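Local coordinates for synaptic vesicle glycoprotein 2C (Homo sapiens, PDB 5JLV) that is a synaptic vesicle membrane glycoprotein whose luminal domain is recognised by botulinum neurotoxin A as a neuronal receptor, at residues Thr90-Thr95 and Ser105-Cys110; Glu46-Arg51 and Val66-Thr71. All coordinates share one frame; numbering follows the deposited sequence.

Contact 1: Thr90-Thr95 and Ser105-Cys110; sequences TVFDNT and SEFKNC. With NAG (2-acetamido-2-deoxy-beta-D-glucopyranose), chain E.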
loop_
_atom_site.group_PDB
_atom_site.type_symbol
_atom_site.label_atom_id
_atom_site.label_comp_id
_atom_site.label_asym_id
_atom_site.label_seq_id
_atom_site.Cartn_x
_atom_site.Cartn_y
_atom_site.Cartn_z
ATOM N N THR C 90 8.028 -15.219 -10.113
ATOM C CA THR C 90 8.639 -15.347 -11.428
ATOM C C THR C 90 8.182 -14.184 -12.299
ATOM O O THR C 90 7.059 -13.680 -12.149
ATOM C CB THR C 90 8.330 -16.733 -12.048
ATOM O OG1 THR C 90 9.077 -17.733 -11.352
ATOM C CG2 THR C 90 8.674 -16.803 -13.554
ATOM N N VAL C 91 9.076 -13.726 -13.169
ATOM C CA VAL C 91 8.808 -12.574 -14.024
ATOM C C VAL C 91 8.728 -13.024 -15.476
ATOM O O VAL C 91 9.601 -13.760 -15.965
ATOM C CB VAL C 91 9.895 -11.502 -13.860
ATOM C CG1 VAL C 91 9.687 -10.350 -14.845
ATOM C CG2 VAL C 91 9.921 -11.005 -12.417
ATOM N N PHE C 92 7.660 -12.606 -16.148
ATOM C CA PHE C 92 7.488 -12.848 -17.565
ATOM C C PHE C 92 7.537 -11.502 -18.286
ATOM O O PHE C 92 6.561 -10.733 -18.284
ATOM C CB PHE C 92 6.164 -13.568 -17.824
ATOM C CG PHE C 92 6.023 -14.875 -17.071
ATOM C CD1 PHE C 92 5.412 -14.913 -15.817
ATOM C CD2 PHE C 92 6.500 -16.060 -17.615
ATOM C CE1 PHE C 92 5.281 -16.120 -15.126
ATOM C CE2 PHE C 92 6.367 -17.270 -16.926
ATOM C CZ PHE C 92 5.766 -17.293 -15.682
ATOM N N ASP C 93 8.696 -11.218 -18.878
ATOM C CA ASP C 93 9.002 -9.911 -19.455
ATOM C C ASP C 93 9.100 -10.006 -20.976
ATOM O O ASP C 93 10.051 -10.579 -21.523
ATOM C CB ASP C 93 10.309 -9.367 -18.860
ATOM C CG ASP C 93 10.598 -7.930 -19.275
ATOM O OD1 ASP C 93 9.847 -7.367 -20.096
ATOM O OD2 ASP C 93 11.601 -7.363 -18.788
ATOM N N ASN C 94 8.105 -9.447 -21.658
ATOM C CA ASN C 94 8.047 -9.506 -23.113
ATOM C C ASN C 94 8.140 -10.947 -23.668
ATOM O O ASN C 94 8.939 -11.238 -24.576
ATOM C CB ASN C 94 9.115 -8.596 -23.737
ATOM C CG ASN C 94 8.722 -8.110 -25.110
ATOM O OD1 ASN C 94 7.536 -7.877 -25.380
ATOM N ND2 ASN C 94 9.708 -7.945 -25.994
ATOM N N THR C 95 7.322 -11.838 -23.104
ATOM C CA THR C 95 7.130 -13.174 -23.655
ATOM C C THR C 95 5.883 -13.199 -24.539
ATOM O O THR C 95 5.100 -12.237 -24.556
ATOM C CB THR C 95 6.983 -14.242 -22.554
ATOM O OG1 THR C 95 5.667 -14.172 -21.976
ATOM C CG2 THR C 95 8.040 -14.056 -21.465
ATOM N N SER C 105 -2.159 -24.742 -14.432
ATOM C CA SER C 105 -0.985 -24.197 -13.784
ATOM C C SER C 105 -1.330 -23.125 -12.764
ATOM O O SER C 105 -2.405 -22.552 -12.789
ATOM C CB SER C 105 0.015 -23.666 -14.815
ATOM O OG SER C 105 0.716 -24.747 -15.392
ATOM N N GLU C 106 -0.389 -22.864 -11.876
ATOM C CA GLU C 106 -0.618 -22.048 -10.724
ATOM C C GLU C 106 0.452 -20.945 -10.680
ATOM O O GLU C 106 1.650 -21.220 -10.890
ATOM C CB GLU C 106 -0.540 -22.951 -9.491
ATOM C CG GLU C 106 -0.471 -22.225 -8.172
ATOM C CD GLU C 106 -1.835 -21.894 -7.614
ATOM O OE1 GLU C 106 -2.805 -22.631 -7.903
ATOM O OE2 GLU C 106 -1.926 -20.901 -6.868
ATOM N N PHE C 107 0.021 -19.707 -10.434
ATOM C CA PHE C 107 0.942 -18.573 -10.308
ATOM C C PHE C 107 0.831 -17.962 -8.918
ATOM O O PHE C 107 -0.270 -17.725 -8.440
ATOM C CB PHE C 107 0.636 -17.494 -11.362
ATOM C CG PHE C 107 0.767 -17.970 -12.773
ATOM C CD1 PHE C 107 1.982 -17.843 -13.459
ATOM C CD2 PHE C 107 -0.327 -18.536 -13.436
ATOM C CE1 PHE C 107 2.107 -18.289 -14.770
ATOM C CE2 PHE C 107 -0.204 -18.985 -14.750
ATOM C CZ PHE C 107 1.014 -18.866 -15.416
ATOM N N LYS C 108 1.980 -17.702 -8.291
ATOM C CA LYS C 108 2.059 -17.129 -6.937
ATOM C C LYS C 108 3.030 -15.945 -6.970
ATOM O O LYS C 108 4.233 -16.138 -7.159
ATOM C CB LYS C 108 2.583 -18.163 -5.926
ATOM C CG LYS C 108 2.002 -19.558 -6.057
ATOM C CD LYS C 108 0.974 -19.834 -4.987
ATOM C CE LYS C 108 0.547 -21.294 -4.988
ATOM N NZ LYS C 108 1.329 -22.158 -4.059
ATOM N N ASN C 109 2.501 -14.729 -6.813
ATOM C CA ASN C 109 3.321 -13.506 -6.828
ATOM C C ASN C 109 4.139 -13.366 -8.110
ATOM O O ASN C 109 5.336 -13.064 -8.060
ATOM C CB ASN C 109 4.305 -13.457 -5.648
ATOM C CG ASN C 109 3.645 -13.596 -4.293
ATOM O OD1 ASN C 109 2.474 -13.257 -4.087
ATOM N ND2 ASN C 109 4.430 -14.087 -3.338
ATOM N N CYS C 110 3.494 -13.578 -9.249
ATOM C CA CYS C 110 4.189 -13.518 -10.502
ATOM C C CYS C 110 3.896 -12.211 -11.217
ATOM O O CYS C 110 2.777 -11.666 -11.139
ATOM C CB CYS C 110 3.838 -14.724 -11.380
ATOM S SG CYS C 110 4.556 -16.267 -10.768
HETATM C C1 NAG E . 4.058 -14.253 -1.942
HETATM C C2 NAG E . 4.658 -15.518 -1.338
HETATM C C3 NAG E . 4.416 -15.571 0.166
HETATM C C4 NAG E . 4.813 -14.259 0.831
HETATM C C5 NAG E . 4.204 -13.069 0.097
HETATM C C6 NAG E . 4.661 -11.754 0.715
HETATM C C7 NAG E . 4.849 -17.708 -2.364
HETATM C C8 NAG E . 4.112 -18.922 -2.845
HETATM N N2 NAG E . 4.088 -16.689 -1.974
HETATM O O3 NAG E . 5.178 -16.643 0.733
HETATM O O4 NAG E . 4.368 -14.258 2.191
HETATM O O5 NAG E . 4.589 -13.110 -1.275
HETATM O O6 NAG E . 6.079 -11.789 0.918
HETATM O O7 NAG E . 6.067 -17.657 -2.332
#

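Contact 2: Glu46-Arg51 and Val66-Thr71; sequences EYDNGR and VFKSCT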
loop_
_atom_site.group_PDB
_atom_site.type_symbol
_atom_site.label_atom_id
_atom_site.label_comp_id
_atom_site.label_asym_id
_atom_site.label_seq_id
_atom_site.Cartn_x
_atom_site.Cartn_y
_atom_site.Cartn_z
ATOM N N GLU C 46 12.296 -28.868 -10.338
ATOM C CA GLU C 46 12.271 -27.486 -9.893
ATOM C C GLU C 46 13.374 -26.673 -10.582
ATOM O O GLU C 46 14.462 -27.191 -10.864
ATOM C CB GLU C 46 12.373 -27.375 -8.365
ATOM C CG GLU C 46 12.230 -25.939 -7.864
ATOM C CD GLU C 46 12.085 -25.825 -6.359
ATOM O OE1 GLU C 46 11.649 -26.807 -5.718
ATOM O OE2 GLU C 46 12.388 -24.739 -5.816
ATOM N N TYR C 47 13.071 -25.412 -10.869
ATOM C CA TYR C 47 14.022 -24.488 -11.458
ATOM C C TYR C 47 14.055 -23.211 -10.605
ATOM O O TYR C 47 13.061 -22.478 -10.543
ATOM C CB TYR C 47 13.632 -24.164 -12.921
ATOM C CG TYR C 47 13.412 -25.404 -13.787
ATOM C CD1 TYR C 47 14.485 -26.029 -14.433
ATOM C CD2 TYR C 47 12.142 -25.969 -13.926
ATOM C CE1 TYR C 47 14.292 -27.166 -15.215
ATOM C CE2 TYR C 47 11.942 -27.105 -14.706
ATOM C CZ TYR C 47 13.022 -27.695 -15.346
ATOM O OH TYR C 47 12.836 -28.826 -16.103
ATOM N N ASP C 48 15.184 -22.989 -9.922
ATOM C CA ASP C 48 15.390 -21.830 -9.039
ATOM C C ASP C 48 16.286 -20.844 -9.757
ATOM O O ASP C 48 17.351 -21.228 -10.262
ATOM C CB ASP C 48 16.101 -22.244 -7.735
ATOM C CG ASP C 48 15.167 -22.880 -6.721
ATOM O OD1 ASP C 48 13.986 -23.128 -7.045
ATOM O OD2 ASP C 48 15.628 -23.142 -5.582
ATOM N N ASN C 49 15.864 -19.580 -9.805
ATOM C CA ASN C 49 16.676 -18.511 -10.397
ATOM C C ASN C 49 17.138 -18.835 -11.818
ATOM O O ASN C 49 18.289 -18.606 -12.190
ATOM C CB ASN C 49 17.856 -18.173 -9.475
ATOM C CG ASN C 49 17.403 -17.844 -8.070
ATOM O OD1 ASN C 49 16.938 -16.740 -7.804
ATOM N ND2 ASN C 49 17.495 -18.820 -7.168
ATOM N N GLY C 50 16.228 -19.391 -12.602
ATOM C CA GLY C 50 16.494 -19.684 -13.993
ATOM C C GLY C 50 16.206 -18.471 -14.844
ATOM O O GLY C 50 15.203 -17.776 -14.639
ATOM N N ARG C 51 17.097 -18.207 -15.785
ATOM C CA ARG C 51 16.916 -17.122 -16.724
ATOM C C ARG C 51 16.810 -17.656 -18.147
ATOM O O ARG C 51 17.772 -18.188 -18.707
ATOM C CB ARG C 51 18.051 -16.104 -16.583
ATOM C CG ARG C 51 17.999 -15.356 -15.255
ATOM C CD ARG C 51 19.286 -14.617 -14.936
ATOM N NE ARG C 51 19.686 -13.688 -15.992
ATOM C CZ ARG C 51 19.019 -12.584 -16.330
ATOM N NH1 ARG C 51 17.887 -12.259 -15.709
ATOM N NH2 ARG C 51 19.488 -11.806 -17.299
ATOM N N VAL C 66 8.176 -26.902 -10.993
ATOM C CA VAL C 66 8.122 -25.696 -10.181
ATOM C C VAL C 66 9.171 -24.694 -10.692
ATOM O O VAL C 66 10.323 -25.052 -10.922
ATOM C CB VAL C 66 8.339 -26.008 -8.680
ATOM C CG1 VAL C 66 8.397 -24.718 -7.854
ATOM C CG2 VAL C 66 7.233 -26.919 -8.164
ATOM N N PHE C 67 8.747 -23.457 -10.909
ATOM C CA PHE C 67 9.665 -22.385 -11.281
ATOM C C PHE C 67 9.669 -21.345 -10.167
ATOM O O PHE C 67 8.653 -20.670 -9.937
ATOM C CB PHE C 67 9.253 -21.739 -12.618
ATOM C CG PHE C 67 9.273 -22.684 -13.788
ATOM C CD1 PHE C 67 8.203 -23.548 -14.027
ATOM C CD2 PHE C 67 10.351 -22.694 -14.674
ATOM C CE1 PHE C 67 8.218 -24.419 -15.111
ATOM C CE2 PHE C 67 10.379 -23.570 -15.756
ATOM C CZ PHE C 67 9.306 -24.430 -15.976
ATOM N N LYS C 68 10.799 -21.237 -9.463
ATOM C CA LYS C 68 10.967 -20.244 -8.385
ATOM C C LYS C 68 11.958 -19.127 -8.760
ATOM O O LYS C 68 13.109 -19.404 -9.096
ATOM C CB LYS C 68 11.417 -20.920 -7.080
ATOM C CG LYS C 68 11.208 -20.043 -5.845
ATOM C CD LYS C 68 11.794 -20.656 -4.572
ATOM C CE LYS C 68 10.785 -21.529 -3.829
ATOM N NZ LYS C 68 10.407 -22.759 -4.591
ATOM N N SER C 69 11.501 -17.870 -8.673
ATOM C CA SER C 69 12.344 -16.691 -8.949
ATOM C C SER C 69 13.008 -16.776 -10.311
ATOM O O SER C 69 14.169 -16.410 -10.460
ATOM C CB SER C 69 13.413 -16.497 -7.863
ATOM O OG SER C 69 12.810 -16.429 -6.600
ATOM N N CYS C 70 12.273 -17.289 -11.293
ATOM C CA CYS C 70 12.788 -17.362 -12.641
ATOM C C CYS C 70 12.448 -16.090 -13.388
ATOM O O CYS C 70 11.603 -15.302 -12.936
ATOM C CB CYS C 70 12.259 -18.598 -13.353
ATOM S SG CYS C 70 12.944 -20.136 -12.672
ATOM N N THR C 71 13.163 -15.859 -14.488
ATOM C CA THR C 71 12.885 -14.764 -15.412
ATOM C C THR C 71 12.761 -15.344 -16.814
ATOM O O THR C 71 13.673 -16.035 -17.292
ATOM C CB THR C 71 14.017 -13.713 -15.403
ATOM O OG1 THR C 71 14.167 -13.169 -14.089
ATOM C CG2 THR C 71 13.729 -12.575 -16.387
#

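Contact 1: Thr90-Thr95 and Ser105-Cys110
Phe92 and Phe107 meet across this contact, their ring planes turned 76° from each other. The ring centroids lie 6.0 Å apart and the rings meet obliquely. Phe92 comes in at the edge of Phe107, near that ring's plane, with CE1 and CZ forward. Phe92 CE1 is 3.9 Å from Phe107 CE1. In both residues CG is anti to the carbonyl carbon (chi1 -57° in Phe92, -61° in Phe107), and this sends the two rings into the same interior. Cys110 lies at the edge of the Phe92 ring, near its plane, its CB 4.3 Å from Phe92 CE1.

The thiol of Cys110 faces Thr90. Thr90 N makes a weak hydrogen bond to Cys110 SG at 3.7 Å. Thr90 O takes a CA-H...O contact from Cys110 CA at 3.3 Å. Thr90 OG1 turns to other partners and is bonded to Ile88 O and Cys70 N.

On the outer side, Asn109 ND2 is joined to NAG C1 by a covalent bond of 1.5 Å. This is an N-linked glycan. The sugar's methyl C8 lies against Lys108 CB at 3.5 Å. Asn109 OD1 is hydrogen-bonded to an aromatic side chain of the partner protein chain. Cys110 pairs with a strand of that chain in an antiparallel ladder.

The two segments flank a corner of a beta-helix, consistent with the pentapeptide-repeat clan. Strand 91-93 pairs with 110-113, and strand 106-108 pairs with 86-88, both in parallel. Inside the coil, Phe92 stacks on Phe112 and Phe107 stacks on Phe87. Phe87 also meets Phe92 edge-to-face, and Phe102 does the same to Phe107, which ties neighbouring faces of the helix together.

Contact 2: Glu46-Arg51 and Val66-Thr71
The Tyr47 and Phe67 rings lie side by side and point the same way, with planes 23° apart. They are slid so far that they barely overlap, and their centroids are 5.0 Å apart. Tyr47 CD2 sits over one face of Phe67, offset toward the rim, with Phe67 CE2 3.5 Å away. Phe87 also meets the Phe67 ring nearly parallel, and Phe62 meets it edge-to-face. Against the Tyr47 ring, Phe67 CE2 and Val66 O both stand obliquely. The Arg51 guanidinium is likewise oblique to Thr71 CB.

The strands run parallel and in register, as adjacent rungs of a beta-helix. Tyr47 N bonds to Val66 O, Lys68 N to Tyr47 O at 2.8 Å, and Asn49 N to Lys68 O. Asn49 and Ser69 both take left-handed backbone angles where the chain turns the corner. Past it, Thr71 N bonds to Gly50 O. Cys70 SG accepts a weak bond from Gly50 N at 3.4 Å. Gly50 has no side chain, which leaves room for the sulfur close against its backbone.

Glu46, Val66, Asp48 and Lys68 share the other face of the sheet. Lys68 starts with CG anti to its N (chi1 -163°) and then bends at its third and fourth torsions, which carries NZ back to Glu46. The salt bridge from Lys68 NZ to Glu46 OE2 measures 3.1 Å, and NZ stands above the carboxylate plane, 50° out of it. Asp48 OD1 lies alongside Lys68 CB at 3.4 Å.

Glu46 OE2 and Asp48 OD1 are only 2.6 Å apart. Such closeness suggests that one acid may hold a proton. Lys68 and, through long weak ion pairs, Lys27 would probably offset the remaining negative charge.

How the contacts relate
Contact 1 is buried and contact 2 is partly buried; both belong to the same curled sheet. Their centres are 10 Å apart. They touch directly, because Val91 N probably bonds to Cys70 O at 3.0 Å. Contact 2 joins adjacent rungs by regular parallel backbone bonds. Contact 1 runs diagonally across a corner and relies on aromatic packing and one weak bond to sulfur. A corner cysteine receives a weak backbone N-H in each. Charged side chains meet across contact 2, whereas contact 1 carries a glycan on Asn109 at its outer side. Both reach the partner protein chain, contact 1 with more of its residues.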